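Long-range contact in catalase-3 (Neurospora crassa, PDB 4AJ9), which breaks hydrogen peroxide down to water and oxygen at a heme, probably shielding the fungal cell from peroxide damage: residues Thr531-Leu545 with Gly559-Val573. Sequence-based numbering, arbitrary orientation.
Sequences TLRVGVLSTTKGGSL and GLKVTVIAEYLASGV
Over one face of the Tyr-568 ring sits the Thr-540 methyl, CG2 lying 3.7 Å from the ring centroid in a CH-pi contact, while Lys-561 CD lies over one face of the Arg-533 guanidinium, toward its rim, 3.7 Å from NH1. These two like-charged chains run side by side, and Arg-533 NH2 forms a salt bridge with Asp-261. Beyond the strand ends, the Glu-567 carboxylate clasps the loop after strand 533-537: OE2 takes the Thr-539 hydroxyl OG1 at 2.7 Å through its syn lone pair, and OE1 receives Thr-540 N at 2.8 Å on the syn side, 16° out of the carboxylate plane. A bend at chi2 (92°) swings the carboxylate back to this loop. With an alanine at Glu-567, Thr-539 OG1 and Thr-540 N would probably both lose this acceptor, leaving the loop less firmly tied to the second strand's end. Between parallel strands 533-537 and 561-566, alternating backbone bonds form a ladder, Thr-563 N reaching Val-534 O at 2.8 Å. On one face Val-536 CG2 meets Val-562 CG1 at 3.5 Å; on the other, Leu-537 CD2 lies against Ile-565 CD1. Leu-545, in the first turn of helix 544-557, wedges CD2 against Val-573 CG2. The helix links the strands as a beta-alpha-beta crossover, packing on Val-536 and Val-562 through Leu-551 and Leu-555; in the parallel sheet of this glutaminase-I-related C-terminal domain of long catalases, strand 587-590 flanks 533-537 and strand 575-576 flanks 561-566.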
loop_
_atom_site.group_PDB
_atom_site.type_symbol
_atom_site.label_atom_id
_atom_site.label_comp_id
_atom_site.label_asym_id
_atom_site.label_seq_id
_atom_site.Cartn_x
_atom_site.Cartn_y
_atom_site.Cartn_z
ATOM N N THR C 531 -14.587 -35.131 23.667
ATOM C CA THR C 531 -13.473 -34.184 23.573
ATOM C C THR C 531 -13.032 -33.561 24.895
ATOM O O THR C 531 -11.948 -32.995 24.960
ATOM C CB THR C 531 -13.742 -33.020 22.596
ATOM O OG1 THR C 531 -14.530 -32.013 23.255
ATOM C CG2 THR C 531 -14.453 -33.512 21.344
ATOM N N LEU C 532 -13.855 -33.627 25.936
ATOM C CA LEU C 532 -13.451 -33.011 27.193
ATOM C C LEU C 532 -12.185 -33.703 27.729
ATOM O O LEU C 532 -11.904 -34.859 27.404
ATOM C CB LEU C 532 -14.580 -33.005 28.225
ATOM C CG LEU C 532 -15.802 -32.169 27.826
ATOM C CD1 LEU C 532 -16.729 -31.984 29.010
ATOM C CD2 LEU C 532 -15.395 -30.817 27.247
ATOM N N ARG C 533 -11.432 -32.980 28.545
ATOM C CA ARG C 533 -10.058 -33.343 28.841
ATOM C C ARG C 533 -9.878 -33.765 30.293
ATOM O O ARG C 533 -10.336 -33.085 31.212
ATOM C CB ARG C 533 -9.134 -32.160 28.514
ATOM C CG ARG C 533 -9.099 -31.819 27.023
ATOM C CD ARG C 533 -8.761 -30.343 26.763
ATOM N NE ARG C 533 -8.759 -30.019 25.334
ATOM C CZ ARG C 533 -7.685 -30.082 24.548
ATOM N NH1 ARG C 533 -6.511 -30.457 25.050
ATOM N NH2 ARG C 533 -7.784 -29.768 23.257
ATOM N N VAL C 534 -9.190 -34.880 30.493
ATOM C CA VAL C 534 -8.928 -35.368 31.838
ATOM C C VAL C 534 -7.424 -35.422 32.066
ATOM O O VAL C 534 -6.698 -36.043 31.297
ATOM C CB VAL C 534 -9.541 -36.759 32.041
ATOM C CG1 VAL C 534 -9.326 -37.235 33.468
ATOM C CG2 VAL C 534 -11.022 -36.725 31.701
ATOM N N GLY C 535 -6.958 -34.737 33.101
ATOM C CA GLY C 535 -5.576 -34.845 33.507
ATOM C C GLY C 535 -5.454 -35.908 34.582
ATOM O O GLY C 535 -6.030 -35.780 35.661
ATOM N N VAL C 536 -4.720 -36.969 34.286
ATOM C CA VAL C 536 -4.478 -38.002 35.285
ATOM C C VAL C 536 -3.107 -37.781 35.918
ATOM O O VAL C 536 -2.083 -37.909 35.248
ATOM C CB VAL C 536 -4.529 -39.389 34.656
ATOM C CG1 VAL C 536 -4.258 -40.453 35.712
ATOM C CG2 VAL C 536 -5.874 -39.613 33.991
ATOM N N LEU C 537 -3.102 -37.418 37.198
ATOM C CA LEU C 537 -1.870 -37.185 37.941
ATOM C C LEU C 537 -1.279 -38.507 38.435
ATOM O O LEU C 537 -1.870 -39.174 39.288
ATOM C CB LEU C 537 -2.141 -36.267 39.133
ATOM C CG LEU C 537 -2.962 -35.020 38.794
ATOM C CD1 LEU C 537 -2.945 -34.007 39.935
ATOM C CD2 LEU C 537 -2.415 -34.399 37.517
ATOM N N SER C 538 -0.116 -38.874 37.905
ATOM C CA SER C 538 0.535 -40.137 38.256
ATOM C C SER C 538 1.979 -39.945 38.720
ATOM O O SER C 538 2.392 -38.839 39.079
ATOM C CB SER C 538 0.486 -41.108 37.067
ATOM O OG SER C 538 0.861 -42.428 37.451
ATOM N N THR C 539 2.747 -41.029 38.701
ATOM C CA THR C 539 4.137 -40.976 39.133
ATOM C C THR C 539 4.930 -42.086 38.465
ATOM O O THR C 539 4.364 -43.118 38.109
ATOM C CB THR C 539 4.261 -41.062 40.676
ATOM O OG1 THR C 539 5.644 -41.083 41.053
ATOM C CG2 THR C 539 3.566 -42.315 41.216
ATOM N N THR C 540 6.233 -41.870 38.276
ATOM C CA THR C 540 7.075 -42.872 37.628
ATOM C C THR C 540 7.466 -43.993 38.591
ATOM O O THR C 540 7.917 -45.057 38.169
ATOM C CB THR C 540 8.344 -42.250 36.992
ATOM O OG1 THR C 540 9.104 -41.566 37.993
ATOM C CG2 THR C 540 7.953 -41.261 35.902
ATOM N N LYS C 541 7.270 -43.748 39.884
ATOM C CA LYS C 541 7.628 -44.715 40.915
ATOM C C LYS C 541 6.460 -45.645 41.208
ATOM O O LYS C 541 5.306 -45.216 41.209
ATOM C CB LYS C 541 8.026 -43.997 42.201
ATOM C CG LYS C 541 8.970 -42.823 42.014
ATOM C CD LYS C 541 10.211 -43.201 41.233
ATOM C CE LYS C 541 11.354 -42.252 41.559
ATOM N NZ LYS C 541 10.854 -40.944 42.075
ATOM N N GLY C 542 6.762 -46.914 41.472
ATOM C CA GLY C 542 5.736 -47.877 41.840
ATOM C C GLY C 542 4.888 -48.302 40.658
ATOM O O GLY C 542 5.315 -48.191 39.511
ATOM N N GLY C 543 3.681 -48.788 40.934
ATOM C CA GLY C 543 2.824 -49.308 39.886
ATOM C C GLY C 543 1.798 -48.323 39.361
ATOM O O GLY C 543 0.958 -48.679 38.534
ATOM N N SER C 544 1.878 -47.080 39.827
ATOM C CA SER C 544 0.903 -46.050 39.466
ATOM C C SER C 544 0.708 -45.885 37.953
ATOM O O SER C 544 -0.419 -45.794 37.469
ATOM C CB SER C 544 1.294 -44.707 40.092
ATOM O OG SER C 544 0.283 -43.733 39.883
ATOM N N LEU C 545 1.807 -45.854 37.209
ATOM C CA LEU C 545 1.734 -45.615 35.773
ATOM C C LEU C 545 0.875 -46.651 35.056
ATOM O O LEU C 545 0.031 -46.295 34.233
ATOM C CB LEU C 545 3.135 -45.551 35.163
ATOM C CG LEU C 545 3.397 -44.347 34.258
ATOM C CD1 LEU C 545 2.689 -43.103 34.785
ATOM C CD2 LEU C 545 4.889 -44.097 34.093
ATOM N N GLY C 559 -14.990 -41.157 24.778
ATOM C CA GLY C 559 -14.709 -40.010 23.936
ATOM C C GLY C 559 -13.884 -38.907 24.567
ATOM O O GLY C 559 -13.780 -37.825 23.994
ATOM N N LEU C 560 -13.295 -39.174 25.731
ATOM C CA LEU C 560 -12.480 -38.176 26.434
ATOM C C LEU C 560 -11.018 -38.157 25.970
ATOM O O LEU C 560 -10.486 -39.171 25.539
ATOM C CB LEU C 560 -12.537 -38.420 27.949
ATOM C CG LEU C 560 -13.938 -38.426 28.568
ATOM C CD1 LEU C 560 -13.900 -38.957 29.993
ATOM C CD2 LEU C 560 -14.545 -37.025 28.527
ATOM N N LYS C 561 -10.381 -36.989 26.070
ATOM C CA LYS C 561 -8.968 -36.823 25.748
ATOM C C LYS C 561 -8.174 -36.779 27.042
ATOM O O LYS C 561 -8.262 -35.819 27.805
ATOM C CB LYS C 561 -8.731 -35.532 24.969
ATOM C CG LYS C 561 -7.319 -35.412 24.421
ATOM C CD LYS C 561 -7.026 -33.993 23.941
ATOM C CE LYS C 561 -5.813 -33.957 23.011
ATOM N NZ LYS C 561 -4.609 -34.581 23.632
ATOM N N VAL C 562 -7.396 -37.826 27.286
ATOM C CA VAL C 562 -6.785 -38.019 28.589
ATOM C C VAL C 562 -5.283 -37.790 28.525
ATOM O O VAL C 562 -4.612 -38.292 27.632
ATOM C CB VAL C 562 -7.070 -39.444 29.109
ATOM C CG1 VAL C 562 -6.466 -39.653 30.494
ATOM C CG2 VAL C 562 -8.574 -39.705 29.111
ATOM N N THR C 563 -4.765 -37.016 29.467
ATOM C CA THR C 563 -3.330 -36.760 29.539
ATOM C C THR C 563 -2.779 -37.356 30.823
ATOM O O THR C 563 -3.116 -36.901 31.915
ATOM C CB THR C 563 -3.031 -35.247 29.544
ATOM O OG1 THR C 563 -3.632 -34.629 28.401
ATOM C CG2 THR C 563 -1.527 -34.990 29.525
ATOM N N VAL C 564 -1.936 -38.375 30.704
ATOM C CA VAL C 564 -1.275 -38.919 31.885
ATOM C C VAL C 564 -0.033 -38.096 32.214
ATOM O O VAL C 564 0.835 -37.884 31.362
ATOM C CB VAL C 564 -0.885 -40.388 31.684
ATOM C CG1 VAL C 564 -0.067 -40.888 32.875
ATOM C CG2 VAL C 564 -2.141 -41.235 31.485
ATOM N N ILE C 565 0.047 -37.638 33.456
ATOM C CA ILE C 565 1.113 -36.737 33.882
ATOM C C ILE C 565 2.014 -37.407 34.905
ATOM O O ILE C 565 1.524 -38.042 35.834
ATOM C CB ILE C 565 0.517 -35.479 34.527
ATOM C CG1 ILE C 565 -0.432 -34.779 33.545
ATOM C CG2 ILE C 565 1.621 -34.531 35.031
ATOM C CD1 ILE C 565 -1.279 -33.693 34.203
ATOM N N ALA C 566 3.330 -37.259 34.738
ATOM C CA ALA C 566 4.284 -37.726 35.741
ATOM C C ALA C 566 5.531 -36.834 35.789
ATOM O O ALA C 566 5.578 -35.777 35.161
ATOM C CB ALA C 566 4.668 -39.179 35.484
ATOM N N GLU C 567 6.528 -37.260 36.551
ATOM C CA GLU C 567 7.713 -36.447 36.791
ATOM C C GLU C 567 8.515 -36.248 35.518
ATOM O O GLU C 567 9.073 -35.174 35.295
ATOM C CB GLU C 567 8.599 -37.085 37.863
ATOM C CG GLU C 567 7.947 -37.174 39.234
ATOM C CD GLU C 567 7.227 -38.489 39.461
ATOM O OE1 GLU C 567 6.850 -39.158 38.471
ATOM O OE2 GLU C 567 7.044 -38.849 40.642
ATOM N N TYR C 568 8.571 -37.291 34.693
ATOM C CA TYR C 568 9.260 -37.245 33.406
ATOM C C TYR C 568 8.542 -38.147 32.413
ATOM O O TYR C 568 7.618 -38.876 32.782
ATOM C CB TYR C 568 10.746 -37.639 33.529
ATOM C CG TYR C 568 11.005 -39.047 34.047
ATOM C CD1 TYR C 568 11.026 -40.136 33.188
ATOM C CD2 TYR C 568 11.249 -39.275 35.396
ATOM C CE1 TYR C 568 11.268 -41.422 33.661
ATOM C CE2 TYR C 568 11.486 -40.552 35.878
ATOM C CZ TYR C 568 11.498 -41.617 35.008
ATOM O OH TYR C 568 11.741 -42.881 35.498
ATOM N N LEU C 569 8.963 -38.116 31.158
ATOM C CA LEU C 569 8.221 -38.818 30.124
ATOM C C LEU C 569 8.564 -40.300 30.042
ATOM O O LEU C 569 9.102 -40.758 29.039
ATOM C CB LEU C 569 8.448 -38.163 28.762
ATOM C CG LEU C 569 7.980 -36.714 28.644
ATOM C CD1 LEU C 569 8.268 -36.215 27.250
ATOM C CD2 LEU C 569 6.488 -36.576 28.988
ATOM N N ALA C 570 8.243 -41.050 31.090
ATOM C CA ALA C 570 8.394 -42.498 31.040
ATOM C C ALA C 570 7.388 -43.046 30.032
ATOM O O ALA C 570 6.569 -42.293 29.495
ATOM C CB ALA C 570 8.161 -43.103 32.411
ATOM N N SER C 571 7.447 -44.346 29.762
ATOM C CA SER C 571 6.470 -44.964 28.873
ATOM C C SER C 571 5.066 -44.743 29.424
ATOM O O SER C 571 4.816 -44.980 30.597
ATOM C CB SER C 571 6.743 -46.461 28.725
ATOM O OG SER C 571 5.761 -47.073 27.907
ATOM N N GLY C 572 4.163 -44.265 28.576
ATOM C CA GLY C 572 2.790 -44.034 28.983
ATOM C C GLY C 572 2.499 -42.615 29.438
ATOM O O GLY C 572 1.345 -42.240 29.605
ATOM N N VAL C 573 3.543 -41.819 29.647
ATOM C CA VAL C 573 3.360 -40.457 30.136
ATOM C C VAL C 573 3.206 -39.457 28.992
ATOM O O VAL C 573 4.018 -39.424 28.072
ATOM C CB VAL C 573 4.529 -40.034 31.035
ATOM C CG1 VAL C 573 4.349 -38.594 31.489
ATOM C CG2 VAL C 573 4.635 -40.980 32.229
#